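Local coordinates for protein probable benzoylformate decarboxylase (Rhodococcus jostii, PDB 7ORX) that belongs to the thiamine diphosphate-dependent enzyme family and binds thiamine diphosphate and a sodium ion in a four-chain assembly, at residues 143-152 and 177-185. Residues are numbered along the deposited sequence; the frame is centred on the assembly and turned at random.
Sequences NQAIHTALLP and LLAREVHSA
V182 lays its CG2 methyl over one face of the H147 imidazole, a CH-pi contact with CG2 3.5 Å from the ring centroid and 15° off the ring normal. CG1, the other branch of V182, lies anti to the backbone N (chi1 172°) and reaches the L151 side chain, V182 CG1 lying 3.7 Å from L151 CD1. Van der Waals contact continues at both ends. The L177 and N143 side chains slide past each other in opposite directions, L177 CD2 lying 3.6 Å from N143 CB, while P152 CD and L151 CD1 close on the S184 hydroxyl, S184 OG lying 3.3 Å from P152 CD.

The polar groups meet without a hydrogen bond between the two segments. The R180 guanidinium approaches the H147 ring obliquely, R180 NH1 3.7 Å from H147 CD2, with the two planes 61° apart; it stands steeper still to the N143 amide. Stronger partners lie elsewhere: R180 donates to backbone carbonyls of G314 and A308 of the second subunit, and N143 OD1 accepts from R18, which also binds the carbonyls of L177 and L178.

Helix 138-149, whose other flank packs on strands 128-130 and 157-162 of the N-terminal parallel sheet, carries strand 181-184 on its outer side. That strand pairs in parallel with a strand of the second subunit, extending a sheet across the interface. Van der Waals and CH-pi contacts join the helix and the turn after it to the strand, while the polar ends of N143 and R180 tie the contact to R18 and to the neighbouring subunit.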
loop_
_atom_site.group_PDB
_atom_site.type_symbol
_atom_site.label_atom_id
_atom_site.label_comp_id
_atom_site.label_asym_id
_atom_site.label_seq_id
_atom_site.Cartn_x
_atom_site.Cartn_y
_atom_site.Cartn_z
ATOM N N ASN C 143 -5.074 22.373 -4.263
ATOM C CA ASN C 143 -6.200 22.925 -3.462
ATOM C C ASN C 143 -6.688 21.867 -2.481
ATOM O O ASN C 143 -6.813 22.186 -1.282
ATOM C CB ASN C 143 -7.420 23.383 -4.274
ATOM C CG ASN C 143 -8.333 24.219 -3.407
ATOM O OD1 ASN C 143 -7.870 25.140 -2.760
ATOM N ND2 ASN C 143 -9.604 23.898 -3.338
ATOM N N GLN C 144 -6.959 20.655 -2.955
ATOM C CA GLN C 144 -7.487 19.555 -2.105
ATOM C C GLN C 144 -6.459 19.234 -0.996
ATOM O O GLN C 144 -6.850 19.083 0.186
ATOM C CB GLN C 144 -7.764 18.331 -2.973
ATOM C CG GLN C 144 -8.054 17.086 -2.180
ATOM C CD GLN C 144 -8.623 15.963 -3.026
ATOM O OE1 GLN C 144 -8.570 15.900 -4.270
ATOM N NE2 GLN C 144 -9.218 15.019 -2.344
ATOM N N ALA C 145 -5.184 19.106 -1.366
ATOM C CA ALA C 145 -4.072 18.882 -0.426
ATOM C C ALA C 145 -4.160 19.893 0.716
ATOM O O ALA C 145 -4.048 19.450 1.891
ATOM C CB ALA C 145 -2.735 18.987 -1.121
ATOM N N ILE C 146 -4.355 21.178 0.417
ATOM C CA ILE C 146 -4.297 22.236 1.472
ATOM C C ILE C 146 -5.527 22.089 2.357
ATOM O O ILE C 146 -5.362 22.093 3.564
ATOM C CB ILE C 146 -4.178 23.637 0.870
ATOM C CG1 ILE C 146 -2.818 23.802 0.193
ATOM C CG2 ILE C 146 -4.430 24.710 1.921
ATOM C CD1 ILE C 146 -2.787 24.879 -0.850
ATOM N N HIS C 147 -6.710 21.941 1.791
ATOM C CA HIS C 147 -7.948 21.889 2.612
ATOM C C HIS C 147 -7.885 20.691 3.554
ATOM O O HIS C 147 -8.341 20.791 4.719
ATOM C CB HIS C 147 -9.172 21.749 1.716
ATOM C CG HIS C 147 -9.491 22.980 0.955
ATOM N ND1 HIS C 147 -9.589 24.211 1.568
ATOM C CD2 HIS C 147 -9.793 23.150 -0.359
ATOM C CE1 HIS C 147 -9.924 25.103 0.650
ATOM N NE2 HIS C 147 -10.058 24.470 -0.542
ATOM N N THR C 148 -7.437 19.573 2.988
ATOM C CA THR C 148 -7.261 18.266 3.675
ATOM C C THR C 148 -6.267 18.463 4.825
ATOM O O THR C 148 -6.568 18.035 5.921
ATOM C CB THR C 148 -6.756 17.180 2.715
ATOM O OG1 THR C 148 -7.671 16.999 1.636
ATOM C CG2 THR C 148 -6.544 15.848 3.392
ATOM N N ALA C 149 -5.107 19.061 4.600
ATOM C CA ALA C 149 -4.117 19.294 5.679
ATOM C C ALA C 149 -4.745 20.045 6.867
ATOM O O ALA C 149 -4.383 19.672 7.999
ATOM C CB ALA C 149 -2.916 20.001 5.138
ATOM N N LEU C 150 -5.693 20.969 6.652
ATOM C CA LEU C 150 -6.270 21.845 7.706
ATOM C C LEU C 150 -7.560 21.280 8.273
ATOM O O LEU C 150 -8.156 21.906 9.176
ATOM C CB LEU C 150 -6.530 23.234 7.139
ATOM C CG LEU C 150 -5.272 23.982 6.728
ATOM C CD1 LEU C 150 -5.576 25.083 5.741
ATOM C CD2 LEU C 150 -4.563 24.551 7.938
ATOM N N LEU C 151 -7.958 20.120 7.806
ATOM C CA LEU C 151 -9.265 19.535 8.210
ATOM C C LEU C 151 -9.034 18.704 9.463
ATOM O O LEU C 151 -8.161 17.842 9.443
ATOM C CB LEU C 151 -9.801 18.685 7.053
ATOM C CG LEU C 151 -11.265 18.877 6.695
ATOM C CD1 LEU C 151 -11.718 20.326 6.854
ATOM C CD2 LEU C 151 -11.465 18.364 5.285
ATOM N N PRO C 152 -9.756 18.962 10.582
ATOM C CA PRO C 152 -9.761 18.034 11.713
ATOM C C PRO C 152 -9.825 16.610 11.176
ATOM O O PRO C 152 -10.675 16.321 10.342
ATOM C CB PRO C 152 -11.047 18.388 12.477
ATOM C CG PRO C 152 -11.641 19.586 11.739
ATOM C CD PRO C 152 -10.553 20.168 10.850
ATOM N N LEU C 177 -11.389 27.763 -8.221
ATOM C CA LEU C 177 -10.480 27.209 -7.176
ATOM C C LEU C 177 -10.127 28.266 -6.120
ATOM O O LEU C 177 -10.247 27.953 -4.960
ATOM C CB LEU C 177 -9.170 26.715 -7.788
ATOM C CG LEU C 177 -9.026 25.228 -8.103
ATOM C CD1 LEU C 177 -7.571 24.875 -8.339
ATOM C CD2 LEU C 177 -9.562 24.354 -7.007
ATOM N N LEU C 178 -9.634 29.438 -6.508
ATOM C CA LEU C 178 -9.223 30.517 -5.557
ATOM C C LEU C 178 -10.337 30.807 -4.553
ATOM O O LEU C 178 -10.007 30.961 -3.360
ATOM C CB LEU C 178 -8.978 31.845 -6.269
ATOM C CG LEU C 178 -7.565 32.182 -6.683
ATOM C CD1 LEU C 178 -7.366 31.708 -8.123
ATOM C CD2 LEU C 178 -7.297 33.689 -6.490
ATOM N N ALA C 179 -11.577 30.960 -5.050
ATOM C CA ALA C 179 -12.782 31.406 -4.317
ATOM C C ALA C 179 -13.121 30.405 -3.208
ATOM O O ALA C 179 -13.833 30.808 -2.248
ATOM C CB ALA C 179 -13.925 31.524 -5.306
ATOM N N ARG C 180 -12.641 29.151 -3.335
ATOM C CA ARG C 180 -12.970 28.015 -2.435
ATOM C C ARG C 180 -12.517 28.333 -1.016
ATOM O O ARG C 180 -11.400 28.831 -0.849
ATOM C CB ARG C 180 -12.338 26.682 -2.865
ATOM C CG ARG C 180 -12.923 26.118 -4.164
ATOM C CD ARG C 180 -13.214 24.623 -4.198
ATOM N NE ARG C 180 -14.143 24.281 -3.138
ATOM C CZ ARG C 180 -13.960 23.313 -2.237
ATOM N NH1 ARG C 180 -12.922 22.485 -2.273
ATOM N NH2 ARG C 180 -14.878 23.148 -1.306
ATOM N N GLU C 181 -13.429 28.101 -0.073
ATOM C CA GLU C 181 -13.208 27.964 1.376
ATOM C C GLU C 181 -13.770 26.602 1.809
ATOM O O GLU C 181 -14.636 26.083 1.135
ATOM C CB GLU C 181 -13.872 29.127 2.119
ATOM C CG GLU C 181 -13.229 30.482 1.823
ATOM C CD GLU C 181 -14.212 31.643 1.914
ATOM O OE1 GLU C 181 -14.704 31.935 3.043
ATOM O OE2 GLU C 181 -14.554 32.222 0.837
ATOM N N VAL C 182 -13.254 26.040 2.903
ATOM C CA VAL C 182 -13.795 24.850 3.619
ATOM C C VAL C 182 -13.860 25.200 5.100
ATOM O O VAL C 182 -12.820 25.436 5.637
ATOM C CB VAL C 182 -12.864 23.646 3.412
ATOM C CG1 VAL C 182 -13.279 22.485 4.282
ATOM C CG2 VAL C 182 -12.781 23.193 1.962
ATOM N N HIS C 183 -15.015 25.206 5.735
ATOM C CA HIS C 183 -15.175 25.466 7.188
ATOM C C HIS C 183 -15.471 24.163 7.935
ATOM O O HIS C 183 -16.265 23.405 7.418
ATOM C CB HIS C 183 -16.312 26.484 7.398
ATOM C CG HIS C 183 -16.173 27.697 6.541
ATOM N ND1 HIS C 183 -15.031 28.455 6.538
ATOM C CD2 HIS C 183 -16.986 28.265 5.637
ATOM C CE1 HIS C 183 -15.155 29.428 5.659
ATOM N NE2 HIS C 183 -16.331 29.334 5.093
ATOM N N SER C 184 -14.901 23.922 9.125
ATOM C CA SER C 184 -15.326 22.828 10.045
ATOM C C SER C 184 -16.310 23.367 11.071
ATOM O O SER C 184 -16.007 24.429 11.604
ATOM C CB SER C 184 -14.147 22.212 10.714
ATOM O OG SER C 184 -13.254 21.713 9.727
ATOM N N ALA C 185 -17.440 22.679 11.308
ATOM C CA ALA C 185 -18.269 22.845 12.528
ATOM C C ALA C 185 -17.304 23.139 13.688
ATOM O O ALA C 185 -16.456 22.238 14.012
ATOM C CB ALA C 185 -19.082 21.612 12.837
#